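Local coordinates for cytolethal distending toxin protein B (Haemophilus ducreyi, PDB 1SR4) that acts as the DNase I-like subunit of a three-chain bacterial genotoxin and probably damages host-cell DNA, leading to cell-cycle arrest, at residues B[29-34]-B[71-76]; B[110-115]-B[155-160]; B[146-151]-B[186-191]; B[246-249]-B[253-256]. One frame throughout, in Å; residues are numbered along the deposited sequence.

Contact 1. Residues B[29-34]-B[71-76]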
loop_
_atom_site.group_PDB
_atom_site.type_symbol
_atom_site.label_atom_id
_atom_site.label_comp_id
_atom_site.label_asym_id
_atom_site.label_seq_id
_atom_site.Cartn_x
_atom_site.Cartn_y
_atom_site.Cartn_z
ATOM N N GLN B 29 -4.658 -3.528 -1.028
ATOM C CA GLN B 29 -5.065 -2.460 -0.123
ATOM C C GLN B 29 -5.228 -1.106 -0.825
ATOM O O GLN B 29 -6.084 -0.302 -0.439
ATOM C CB GLN B 29 -4.067 -2.369 1.058
ATOM C CG GLN B 29 -4.202 -3.562 2.026
ATOM C CD GLN B 29 -3.076 -3.684 3.066
ATOM O OE1 GLN B 29 -2.300 -2.749 3.280
ATOM N NE2 GLN B 29 -3.002 -4.853 3.731
ATOM N N LEU B 30 -4.438 -0.848 -1.865
ATOM C CA LEU B 30 -4.545 0.429 -2.574
ATOM C C LEU B 30 -5.868 0.542 -3.341
ATOM O O LEU B 30 -6.361 1.646 -3.608
ATOM C CB LEU B 30 -3.370 0.605 -3.558
ATOM C CG LEU B 30 -1.964 0.591 -2.931
ATOM C CD1 LEU B 30 -0.939 0.795 -4.042
ATOM C CD2 LEU B 30 -1.808 1.688 -1.864
ATOM N N LEU B 31 -6.431 -0.603 -3.702
ATOM C CA LEU B 31 -7.685 -0.627 -4.462
ATOM C C LEU B 31 -8.973 -0.771 -3.640
ATOM O O LEU B 31 -10.062 -0.585 -4.166
ATOM C CB LEU B 31 -7.627 -1.778 -5.478
ATOM C CG LEU B 31 -6.517 -1.702 -6.531
ATOM C CD1 LEU B 31 -6.257 -3.085 -7.132
ATOM C CD2 LEU B 31 -6.908 -0.700 -7.599
ATOM N N SER B 32 -8.872 -1.098 -2.360
ATOM C CA SER B 32 -10.099 -1.310 -1.599
ATOM C C SER B 32 -10.673 -0.137 -0.841
ATOM O O SER B 32 -10.066 0.932 -0.748
ATOM C CB SER B 32 -9.928 -2.488 -0.646
ATOM O OG SER B 32 -8.894 -2.247 0.263
ATOM N N GLY B 33 -11.878 -0.356 -0.320
ATOM C CA GLY B 33 -12.545 0.660 0.460
ATOM C C GLY B 33 -13.068 1.805 -0.369
ATOM O O GLY B 33 -12.839 1.872 -1.574
ATOM N N GLU B 34 -13.781 2.703 0.302
ATOM C CA GLU B 34 -14.372 3.893 -0.299
ATOM C C GLU B 34 -13.332 4.805 -0.938
ATOM O O GLU B 34 -13.643 5.532 -1.877
ATOM C CB GLU B 34 -15.119 4.701 0.781
ATOM C CG GLU B 34 -16.604 4.367 0.971
ATOM C CD GLU B 34 -17.219 5.093 2.179
ATOM O OE1 GLU B 34 -16.851 6.260 2.421
ATOM O OE2 GLU B 34 -18.075 4.503 2.882
ATOM N N TRP B 71 -8.988 -9.475 -12.750
ATOM C CA TRP B 71 -8.473 -10.013 -11.506
ATOM C C TRP B 71 -9.543 -9.789 -10.458
ATOM O O TRP B 71 -10.047 -8.680 -10.316
ATOM C CB TRP B 71 -7.182 -9.273 -11.147
ATOM C CG TRP B 71 -6.560 -9.670 -9.849
ATOM C CD1 TRP B 71 -6.496 -10.919 -9.311
ATOM C CD2 TRP B 71 -5.847 -8.809 -8.955
ATOM N NE1 TRP B 71 -5.784 -10.897 -8.135
ATOM C CE2 TRP B 71 -5.372 -9.611 -7.894
ATOM C CE3 TRP B 71 -5.558 -7.439 -8.953
ATOM C CZ2 TRP B 71 -4.623 -9.086 -6.835
ATOM C CZ3 TRP B 71 -4.810 -6.913 -7.901
ATOM C CH2 TRP B 71 -4.352 -7.740 -6.855
ATOM N N ASN B 72 -9.895 -10.848 -9.741
ATOM C CA ASN B 72 -10.941 -10.768 -8.730
ATOM C C ASN B 72 -10.373 -10.501 -7.344
ATOM O O ASN B 72 -9.725 -11.364 -6.763
ATOM C CB ASN B 72 -11.754 -12.069 -8.725
ATOM C CG ASN B 72 -12.932 -12.017 -7.769
ATOM O OD1 ASN B 72 -13.218 -10.965 -7.176
ATOM N ND2 ASN B 72 -13.623 -13.148 -7.613
ATOM N N LEU B 73 -10.623 -9.306 -6.815
ATOM C CA LEU B 73 -10.129 -8.927 -5.489
ATOM C C LEU B 73 -11.029 -9.506 -4.393
ATOM O O LEU B 73 -10.707 -9.433 -3.202
ATOM C CB LEU B 73 -10.088 -7.397 -5.355
ATOM C CG LEU B 73 -9.230 -6.625 -6.364
ATOM C CD1 LEU B 73 -9.530 -5.130 -6.246
ATOM C CD2 LEU B 73 -7.751 -6.899 -6.112
ATOM N N GLY B 74 -12.171 -10.050 -4.798
ATOM C CA GLY B 74 -13.074 -10.645 -3.838
ATOM C C GLY B 74 -13.095 -12.156 -3.985
ATOM O O GLY B 74 -12.173 -12.751 -4.555
ATOM N N THR B 75 -14.149 -12.780 -3.464
ATOM C CA THR B 75 -14.318 -14.229 -3.523
ATOM C C THR B 75 -15.085 -14.629 -4.794
ATOM O O THR B 75 -15.571 -13.773 -5.528
ATOM C CB THR B 75 -15.122 -14.722 -2.289
ATOM O OG1 THR B 75 -16.439 -14.150 -2.320
ATOM C CG2 THR B 75 -14.432 -14.279 -0.984
ATOM N N ARG B 76 -15.181 -15.929 -5.065
ATOM C CA ARG B 76 -15.931 -16.377 -6.231
ATOM C C ARG B 76 -17.404 -16.001 -6.037
ATOM O O ARG B 76 -18.056 -15.584 -6.986
ATOM C CB ARG B 76 -15.802 -17.899 -6.421
ATOM C CG ARG B 76 -16.681 -18.460 -7.567
ATOM C CD ARG B 76 -16.365 -19.937 -7.866
ATOM N NE ARG B 76 -14.945 -20.106 -8.171
ATOM C CZ ARG B 76 -14.389 -19.840 -9.348
ATOM N NH1 ARG B 76 -15.133 -19.400 -10.354
ATOM N NH2 ARG B 76 -13.079 -19.992 -9.516
#

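Contact 2. Residues B[110-115]-B[155-160]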
loop_
_atom_site.group_PDB
_atom_site.type_symbol
_atom_site.label_atom_id
_atom_site.label_comp_id
_atom_site.label_asym_id
_atom_site.label_seq_id
_atom_site.Cartn_x
_atom_site.Cartn_y
_atom_site.Cartn_z
ATOM N N PHE B 110 -2.727 3.220 -25.508
ATOM C CA PHE B 110 -1.740 4.049 -26.202
ATOM C C PHE B 110 -0.352 3.690 -25.696
ATOM O O PHE B 110 -0.166 3.508 -24.497
ATOM C CB PHE B 110 -1.934 5.530 -25.863
ATOM C CG PHE B 110 -3.154 6.161 -26.460
ATOM C CD1 PHE B 110 -3.119 6.694 -27.741
ATOM C CD2 PHE B 110 -4.323 6.282 -25.718
ATOM C CE1 PHE B 110 -4.239 7.355 -28.278
ATOM C CE2 PHE B 110 -5.444 6.935 -26.243
ATOM C CZ PHE B 110 -5.398 7.474 -27.525
ATOM N N ILE B 111 0.614 3.583 -26.599
ATOM C CA ILE B 111 1.995 3.336 -26.216
ATOM C C ILE B 111 2.757 4.495 -26.853
ATOM O O ILE B 111 2.649 4.717 -28.058
ATOM C CB ILE B 111 2.556 1.993 -26.771
ATOM C CG1 ILE B 111 1.981 0.801 -25.999
ATOM C CG2 ILE B 111 4.064 1.967 -26.633
ATOM C CD1 ILE B 111 0.588 0.412 -26.425
ATOM N N VAL B 112 3.496 5.253 -26.056
ATOM C CA VAL B 112 4.253 6.379 -26.591
ATOM C C VAL B 112 5.714 6.280 -26.175
ATOM O O VAL B 112 6.028 6.144 -24.985
ATOM C CB VAL B 112 3.672 7.723 -26.110
ATOM C CG1 VAL B 112 4.420 8.891 -26.749
ATOM C CG2 VAL B 112 2.203 7.802 -26.479
ATOM N N HIS B 113 6.605 6.321 -27.165
ATOM C CA HIS B 113 8.037 6.239 -26.907
ATOM C C HIS B 113 8.646 7.611 -26.729
ATOM O O HIS B 113 8.070 8.617 -27.156
ATOM C CB HIS B 113 8.750 5.532 -28.065
ATOM C CG HIS B 113 8.387 4.087 -28.203
ATOM N ND1 HIS B 113 7.263 3.663 -28.879
ATOM C CD2 HIS B 113 8.971 2.972 -27.701
ATOM C CE1 HIS B 113 7.168 2.348 -28.785
ATOM N NE2 HIS B 113 8.191 1.904 -28.075
ATOM N N SER B 114 9.812 7.648 -26.089
ATOM C CA SER B 114 10.542 8.895 -25.902
ATOM C C SER B 114 11.475 8.961 -27.125
ATOM O O SER B 114 11.375 8.115 -28.006
ATOM C CB SER B 114 11.347 8.844 -24.608
ATOM O OG SER B 114 12.124 7.657 -24.545
ATOM N N ASP B 115 12.370 9.944 -27.176
ATOM C CA ASP B 115 13.290 10.076 -28.308
ATOM C C ASP B 115 14.213 8.871 -28.479
ATOM O O ASP B 115 14.673 8.279 -27.501
ATOM C CB ASP B 115 14.170 11.324 -28.165
ATOM C CG ASP B 115 13.451 12.606 -28.561
ATOM O OD1 ASP B 115 12.375 12.525 -29.192
ATOM O OD2 ASP B 115 13.978 13.699 -28.250
ATOM N N PHE B 155 2.394 14.796 -25.462
ATOM C CA PHE B 155 1.713 16.056 -25.776
ATOM C C PHE B 155 1.343 16.150 -27.262
ATOM O O PHE B 155 0.185 16.393 -27.613
ATOM C CB PHE B 155 2.606 17.248 -25.409
ATOM C CG PHE B 155 2.028 18.588 -25.798
ATOM C CD1 PHE B 155 0.993 19.157 -25.064
ATOM C CD2 PHE B 155 2.510 19.271 -26.912
ATOM C CE1 PHE B 155 0.446 20.391 -25.438
ATOM C CE2 PHE B 155 1.973 20.498 -27.291
ATOM C CZ PHE B 155 0.941 21.060 -26.555
ATOM N N THR B 156 2.327 15.968 -28.136
ATOM C CA THR B 156 2.085 16.062 -29.574
ATOM C C THR B 156 1.098 15.001 -30.043
ATOM O O THR B 156 0.391 15.203 -31.026
ATOM C CB THR B 156 3.386 15.913 -30.372
ATOM O OG1 THR B 156 3.912 14.600 -30.175
ATOM C CG2 THR B 156 4.418 16.912 -29.896
ATOM N N THR B 157 1.057 13.870 -29.341
ATOM C CA THR B 157 0.138 12.790 -29.677
ATOM C C THR B 157 -1.310 13.254 -29.607
ATOM O O THR B 157 -2.138 12.867 -30.432
ATOM C CB THR B 157 0.298 11.599 -28.709
ATOM O OG1 THR B 157 1.560 10.968 -28.930
ATOM C CG2 THR B 157 -0.823 10.587 -28.910
ATOM N N PHE B 158 -1.615 14.089 -28.624
ATOM C CA PHE B 158 -2.976 14.567 -28.433
ATOM C C PHE B 158 -3.192 16.021 -28.791
ATOM O O PHE B 158 -4.287 16.403 -29.197
ATOM C CB PHE B 158 -3.398 14.376 -26.970
ATOM C CG PHE B 158 -3.413 12.944 -26.526
ATOM C CD1 PHE B 158 -4.429 12.091 -26.926
ATOM C CD2 PHE B 158 -2.388 12.441 -25.731
ATOM C CE1 PHE B 158 -4.427 10.752 -26.546
ATOM C CE2 PHE B 158 -2.376 11.098 -25.342
ATOM C CZ PHE B 158 -3.393 10.254 -25.750
ATOM N N ASN B 159 -2.151 16.830 -28.644
ATOM C CA ASN B 159 -2.271 18.258 -28.887
ATOM C C ASN B 159 -1.527 18.850 -30.081
ATOM O O ASN B 159 -0.964 19.942 -29.965
ATOM C CB ASN B 159 -1.854 19.021 -27.625
ATOM C CG ASN B 159 -2.475 18.444 -26.352
ATOM O OD1 ASN B 159 -1.864 17.617 -25.654
ATOM N ND2 ASN B 159 -3.700 18.870 -26.050
ATOM N N SER B 160 -1.518 18.162 -31.223
ATOM C CA SER B 160 -0.842 18.715 -32.398
ATOM C C SER B 160 -1.826 18.925 -33.548
ATOM O O SER B 160 -2.592 18.025 -33.900
ATOM C CB SER B 160 0.310 17.807 -32.855
ATOM O OG SER B 160 -0.156 16.650 -33.529
#

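Contact 3. Residues B[146-151]-B[186-191]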
loop_
_atom_site.group_PDB
_atom_site.type_symbol
_atom_site.label_atom_id
_atom_site.label_comp_id
_atom_site.label_asym_id
_atom_site.label_seq_id
_atom_site.Cartn_x
_atom_site.Cartn_y
_atom_site.Cartn_z
ATOM N N ASP B 146 15.131 10.568 -20.045
ATOM C CA ASP B 146 14.199 10.355 -21.142
ATOM C C ASP B 146 12.849 11.028 -20.908
ATOM O O ASP B 146 12.008 11.070 -21.809
ATOM C CB ASP B 146 13.980 8.844 -21.331
ATOM C CG ASP B 146 13.496 8.146 -20.042
ATOM O OD1 ASP B 146 13.950 8.509 -18.938
ATOM O OD2 ASP B 146 12.675 7.212 -20.134
ATOM N N ALA B 147 12.646 11.571 -19.712
ATOM C CA ALA B 147 11.358 12.161 -19.348
ATOM C C ALA B 147 10.824 13.339 -20.164
ATOM O O ALA B 147 9.631 13.400 -20.471
ATOM C CB ALA B 147 11.379 12.528 -17.868
ATOM N N VAL B 148 11.686 14.283 -20.513
ATOM C CA VAL B 148 11.212 15.432 -21.268
ATOM C C VAL B 148 10.687 15.067 -22.654
ATOM O O VAL B 148 9.598 15.521 -23.036
ATOM C CB VAL B 148 12.311 16.523 -21.380
ATOM C CG1 VAL B 148 11.917 17.561 -22.431
ATOM C CG2 VAL B 148 12.492 17.205 -20.022
ATOM N N SER B 149 11.436 14.261 -23.415
ATOM C CA SER B 149 10.959 13.878 -24.750
ATOM C C SER B 149 9.756 12.941 -24.650
ATOM O O SER B 149 8.903 12.920 -25.539
ATOM C CB SER B 149 12.081 13.242 -25.605
ATOM O OG SER B 149 12.531 12.006 -25.102
ATOM N N LEU B 150 9.665 12.183 -23.564
ATOM C CA LEU B 150 8.516 11.291 -23.378
ATOM C C LEU B 150 7.257 12.159 -23.207
ATOM O O LEU B 150 6.247 11.931 -23.865
ATOM C CB LEU B 150 8.708 10.397 -22.145
ATOM C CG LEU B 150 7.649 9.307 -21.916
ATOM C CD1 LEU B 150 7.597 8.386 -23.122
ATOM C CD2 LEU B 150 7.982 8.505 -20.656
ATOM N N ILE B 151 7.335 13.161 -22.335
ATOM C CA ILE B 151 6.214 14.072 -22.093
ATOM C C ILE B 151 5.865 14.829 -23.390
ATOM O O ILE B 151 4.691 14.952 -23.753
ATOM C CB ILE B 151 6.564 15.107 -20.976
ATOM C CG1 ILE B 151 6.887 14.381 -19.659
ATOM C CG2 ILE B 151 5.406 16.102 -20.785
ATOM C CD1 ILE B 151 5.835 13.427 -19.224
ATOM N N GLU B 186 10.503 20.055 -13.882
ATOM C CA GLU B 186 9.825 21.295 -14.233
ATOM C C GLU B 186 10.757 22.249 -15.001
ATOM O O GLU B 186 10.371 22.819 -16.022
ATOM C CB GLU B 186 9.289 21.973 -12.961
ATOM C CG GLU B 186 8.647 23.344 -13.192
ATOM C CD GLU B 186 8.192 24.018 -11.897
ATOM O OE1 GLU B 186 8.967 24.038 -10.915
ATOM O OE2 GLU B 186 7.057 24.542 -11.864
ATOM N N VAL B 187 11.985 22.412 -14.520
ATOM C CA VAL B 187 12.929 23.306 -15.189
ATOM C C VAL B 187 13.268 22.811 -16.587
ATOM O O VAL B 187 13.224 23.578 -17.551
ATOM C CB VAL B 187 14.246 23.453 -14.395
ATOM C CG1 VAL B 187 15.182 24.412 -15.117
ATOM C CG2 VAL B 187 13.958 23.974 -12.999
ATOM N N ALA B 188 13.596 21.529 -16.700
ATOM C CA ALA B 188 13.937 20.962 -17.996
ATOM C C ALA B 188 12.801 21.113 -19.016
ATOM O O ALA B 188 13.051 21.434 -20.181
ATOM C CB ALA B 188 14.323 19.481 -17.839
ATOM N N LEU B 189 11.554 20.919 -18.584
ATOM C CA LEU B 189 10.426 21.024 -19.511
ATOM C C LEU B 189 10.285 22.402 -20.155
ATOM O O LEU B 189 9.655 22.546 -21.202
ATOM C CB LEU B 189 9.108 20.633 -18.819
ATOM C CG LEU B 189 8.678 19.161 -18.949
ATOM C CD1 LEU B 189 7.418 18.913 -18.147
ATOM C CD2 LEU B 189 8.425 18.811 -20.406
ATOM N N ARG B 190 10.869 23.416 -19.537
ATOM C CA ARG B 190 10.791 24.762 -20.089
ATOM C C ARG B 190 11.427 24.877 -21.477
ATOM O O ARG B 190 11.192 25.851 -22.195
ATOM C CB ARG B 190 11.428 25.752 -19.120
ATOM C CG ARG B 190 10.583 25.967 -17.901
ATOM C CD ARG B 190 11.335 26.702 -16.830
ATOM N NE ARG B 190 10.486 26.921 -15.666
ATOM C CZ ARG B 190 10.921 27.419 -14.516
ATOM N NH1 ARG B 190 12.202 27.747 -14.374
ATOM N NH2 ARG B 190 10.074 27.595 -13.509
ATOM N N GLN B 191 12.227 23.880 -21.849
ATOM C CA GLN B 191 12.866 23.854 -23.158
ATOM C C GLN B 191 11.826 23.538 -24.241
ATOM O O GLN B 191 12.115 23.609 -25.438
ATOM C CB GLN B 191 13.971 22.805 -23.184
ATOM C CG GLN B 191 15.107 23.063 -22.203
ATOM C CD GLN B 191 15.731 24.445 -22.364
ATOM O OE1 GLN B 191 15.280 25.425 -21.757
ATOM N NE2 GLN B 191 16.767 24.531 -23.198
#

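Contact 4. Residues B[246-249]-B[253-256]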
loop_
_atom_site.group_PDB
_atom_site.type_symbol
_atom_site.label_atom_id
_atom_site.label_comp_id
_atom_site.label_asym_id
_atom_site.label_seq_id
_atom_site.Cartn_x
_atom_site.Cartn_y
_atom_site.Cartn_z
ATOM N N SER B 246 -0.560 -2.540 6.311
ATOM C CA SER B 246 0.614 -3.413 6.339
ATOM C C SER B 246 1.894 -2.672 5.984
ATOM O O SER B 246 1.867 -1.530 5.537
ATOM C CB SER B 246 0.480 -4.512 5.271
ATOM O OG SER B 246 -0.645 -5.352 5.475
ATOM N N GLN B 247 3.011 -3.371 6.149
ATOM C CA GLN B 247 4.306 -2.854 5.741
ATOM C C GLN B 247 4.182 -2.636 4.218
ATOM O O GLN B 247 3.433 -3.363 3.535
ATOM C CB GLN B 247 5.379 -3.916 6.002
ATOM C CG GLN B 247 6.707 -3.719 5.265
ATOM C CD GLN B 247 7.440 -2.464 5.702
ATOM O OE1 GLN B 247 6.870 -1.362 5.688
ATOM N NE2 GLN B 247 8.710 -2.616 6.090
ATOM N N ILE B 248 4.874 -1.625 3.695
ATOM C CA ILE B 248 4.894 -1.372 2.254
ATOM C C ILE B 248 6.054 -2.243 1.808
ATOM O O ILE B 248 7.182 -2.044 2.260
ATOM C CB ILE B 248 5.183 0.111 1.926
ATOM C CG1 ILE B 248 4.060 0.986 2.483
ATOM C CG2 ILE B 248 5.254 0.317 0.398
ATOM C CD1 ILE B 248 4.163 2.440 2.070
ATOM N N THR B 249 5.775 -3.214 0.938
ATOM C CA THR B 249 6.795 -4.166 0.515
ATOM C C THR B 249 7.796 -3.785 -0.587
ATOM O O THR B 249 8.329 -4.658 -1.281
ATOM C CB THR B 249 6.139 -5.520 0.155
ATOM O OG1 THR B 249 5.209 -5.336 -0.917
ATOM C CG2 THR B 249 5.397 -6.075 1.354
ATOM N N PHE B 253 6.908 4.495 -1.816
ATOM C CA PHE B 253 5.636 4.672 -1.128
ATOM C C PHE B 253 4.585 4.975 -2.200
ATOM O O PHE B 253 4.851 5.719 -3.144
ATOM C CB PHE B 253 5.753 5.837 -0.138
ATOM C CG PHE B 253 6.664 5.540 1.027
ATOM C CD1 PHE B 253 6.158 4.968 2.189
ATOM C CD2 PHE B 253 8.026 5.768 0.933
ATOM C CE1 PHE B 253 6.997 4.624 3.241
ATOM C CE2 PHE B 253 8.878 5.429 1.975
ATOM C CZ PHE B 253 8.355 4.852 3.137
ATOM N N PRO B 254 3.388 4.387 -2.082
ATOM C CA PRO B 254 2.366 4.663 -3.092
ATOM C C PRO B 254 1.958 6.133 -2.982
ATOM O O PRO B 254 1.996 6.720 -1.901
ATOM C CB PRO B 254 1.241 3.687 -2.726
ATOM C CG PRO B 254 1.383 3.538 -1.252
ATOM C CD PRO B 254 2.887 3.475 -1.041
ATOM N N VAL B 255 1.587 6.722 -4.109
ATOM C CA VAL B 255 1.192 8.128 -4.155
ATOM C C VAL B 255 -0.178 8.230 -4.821
ATOM O O VAL B 255 -0.409 7.578 -5.835
ATOM C CB VAL B 255 2.208 8.929 -4.986
ATOM C CG1 VAL B 255 1.775 10.408 -5.074
ATOM C CG2 VAL B 255 3.600 8.803 -4.345
ATOM N N SER B 256 -1.083 9.028 -4.257
ATOM C CA SER B 256 -2.409 9.165 -4.845
ATOM C C SER B 256 -2.626 10.591 -5.345
ATOM O O SER B 256 -1.942 11.523 -4.915
ATOM C CB SER B 256 -3.478 8.799 -3.813
ATOM O OG SER B 256 -3.366 9.684 -2.715
#

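Contact 1. Residues B[29-34]-B[71-76]
Leu-31, toward the C-terminal end of helix 20-31, packs against Trp-71 near the end of strand 67-72 and Leu-73 in the loop just after it, and these three buried side chains make up the tight part of the contact. The two leucines meet at about a right angle: Leu-73 presents its CD1 branch, which lies 3.9 Å from Leu-31 CB and 4.0 Å from Leu-31 CD1. The same Leu-31 CD1 methyl approaches the six-membered part of the indole obliquely, 4.2 Å from Trp-71 CZ3. With CG of Trp-71 anti to the backbone N (chi1 177°), the indole reaches across to the helix. The other branch of Leu-73, CD2, sits 3.4 Å above the Trp-71 ring plane, toward its rim; the two branches of Leu-73 thus split between the indole (CD2) and Leu-31 (CD1).

Away from this cluster the segments part and no hydrogen bond joins them. Beyond Leu-73 the chain folds on itself: Asn-72 OD1 accepts from Gly-74 N (2.8 Å) in an Asx turn, and Asn-72 ND2 donates to Thr-75 O at 2.9 Å. Solvent-exposed Glu-34 diverges toward the toxin's subunit A, where its backbone N bonds to Asn-59 of that chain.

The contact joins helix 20-31 to the eight-stranded sheet, where Trp-71 also packs on Val-27 and Arg-28 of the helix and on Val-82 and Ile-84 of strand 81-87.

Contact 2. Residues B[110-115]-B[155-160]
Phe-110 and Phe-158 both hold CG anti to the carbonyl carbon (chi1 -71° and -62°), and from these positions the two rings extend to meet between strand and helix, one off strand 108-112 and the other off helix 147-159. They form a T-shaped stack, with planes at 70° and centroids 4.9 Å apart. Phe-158 supplies the edge: its CZ stands 3.7 Å above the centre of the Phe-110 face, and the shortest approach is 3.6 Å between Phe-158 CE1 and Phe-110 CZ. Thr-157 CG2 covers one face of Phe-158, 3.9 Å above its centre, while the Phe-158 ring also meets that of Trp-172.

Beside the stack, Val-112 and Thr-157 run alongside one another, pointing opposite ways. Both valine methyls border the threonine hydroxyl, Val-112 CG2 lying 4.1 Å from Thr-157 OG1. That hydroxyl is engaged within its own helix by a hydrogen bond to Asn-153 O.

Helix and edge strand of the six-stranded sheet are thus joined here without a cross-segment hydrogen bond. The interface rests on ring hydrogens directed at an aromatic face and on dispersion, while the one polar side-chain atom in it is satisfied by its own helix and can lie against valine.

Contact 3. Residues B[146-151]-B[186-191]
Val-148 and Ala-188 bring together two helices of the DNase I-like alpha/beta sandwich, helix 147-159 and helix 182-189, in a packing contact built wholly from apolar side chains. The closest approach is 3.6 Å, from Val-148 CG2 to Ala-188 CB. Because Ala-188 is so small, the valine methyl comes up to the helix backbone and lies 4.1 Å from Leu-189 N. The chains are correspondingly near, with Val-148 CA and Leu-189 CA 5.9 Å apart. Val-148 straddles its neighbours, since the other branch, CG1, turns to Leu-189 and stops 4.2 Å from its CD2.

One turn further along the first helix, Ile-151 meets the same leucine. The two side chains cross at about a right angle, and Ile-151 CG2 touches Leu-189 CD2 at 4.1 Å. Leu-189 has an unusual first torsion of -93°, well away from the staggered -60°; in this conformation its CD2 methyl sits against both Val-148 and Ile-151.

In the next shell, Val-195 of helix 193-197 and Ile-219 of strand 216-221 each pack on both Ile-151 and Leu-189, joining the buried side of the helix pair to the six-stranded sheet. Arg-180, in a loop, lies against Ala-188. Ser-149 points away from the second helix and bonds instead to the backbone of Asp-115. On the first helix, Ile-151 N donates to Ala-147 O at 3.0 Å. In 186-191, Gln-191 N donates to Ala-188 O, three residues back, at 3.1 Å.

Contact 4. Residues B[246-249]-B[253-256]
Ile-248 carries the apolar part of this contact through a single methyl, CD1, which meets both Phe-253 and Pro-254. With CG1 anti to the carbonyl carbon (chi1 -63°) and the chain extended beyond it, the isoleucine reaches out to the residues just before strand 255-259. It crosses the phenylalanine at about a right angle, and CD1 comes obliquely to the ring, 3.2 Å from Phe-253 CD1, a short distance for two carbons. Ile-248 CD1 also meets the CD corner of Pro-254, at 3.5 Å. Packing is therefore close, concentrated at one methyl.

The polar interactions lie to one side of it. Gln-247 folds back so that its OE1 accepts from Ile-248 N at 2.8 Å; the bond is bent, with an N-H...O angle of 133°. Its NE2 donates to Arg-19 O of the CdtC chain and Ser-149 O of the CdtA chain, so Gln-247 ties this chain to both other subunits. Phe-253 likewise packs on Leu-156 of CdtC and Pro-146 of CdtA.

The contact closes the loop that leads into strand 255-259 of the eight-stranded sheet, whose first residues are Val-255 and Ser-256. Trp-10 of strand 7-11 packs on Ile-248 and Pro-254, Leu-239 of strand 235-239 lies against Phe-253, and Leu-30 of helix 20-31 touches Pro-254.

The four contacts form two pairs. Contacts 1 and 4, with centres 16 Å apart, both reach the eight-stranded sheet and meet at helix 20-31: Gln-29 NE2 probably hydrogen-bonds Ser-246 OG (3.0 Å), and Leu-30 CD2 packs on Pro-254 CG (3.7 Å). Both also touch the other toxin subunits. Contacts 2 and 3, 13 Å between centres, share helix 147-159 beside the six-stranded sheet; Val-112 O packs on Leu-150 CD1 (3.3 Å), and the segments of contacts 2 and 3 alternate along the chain. Contacts 1 and 2 lie on opposite sides of the chain's centre, 32 Å between contact centres, consistent with the two-sheet sandwich of DNase I-like enzymes.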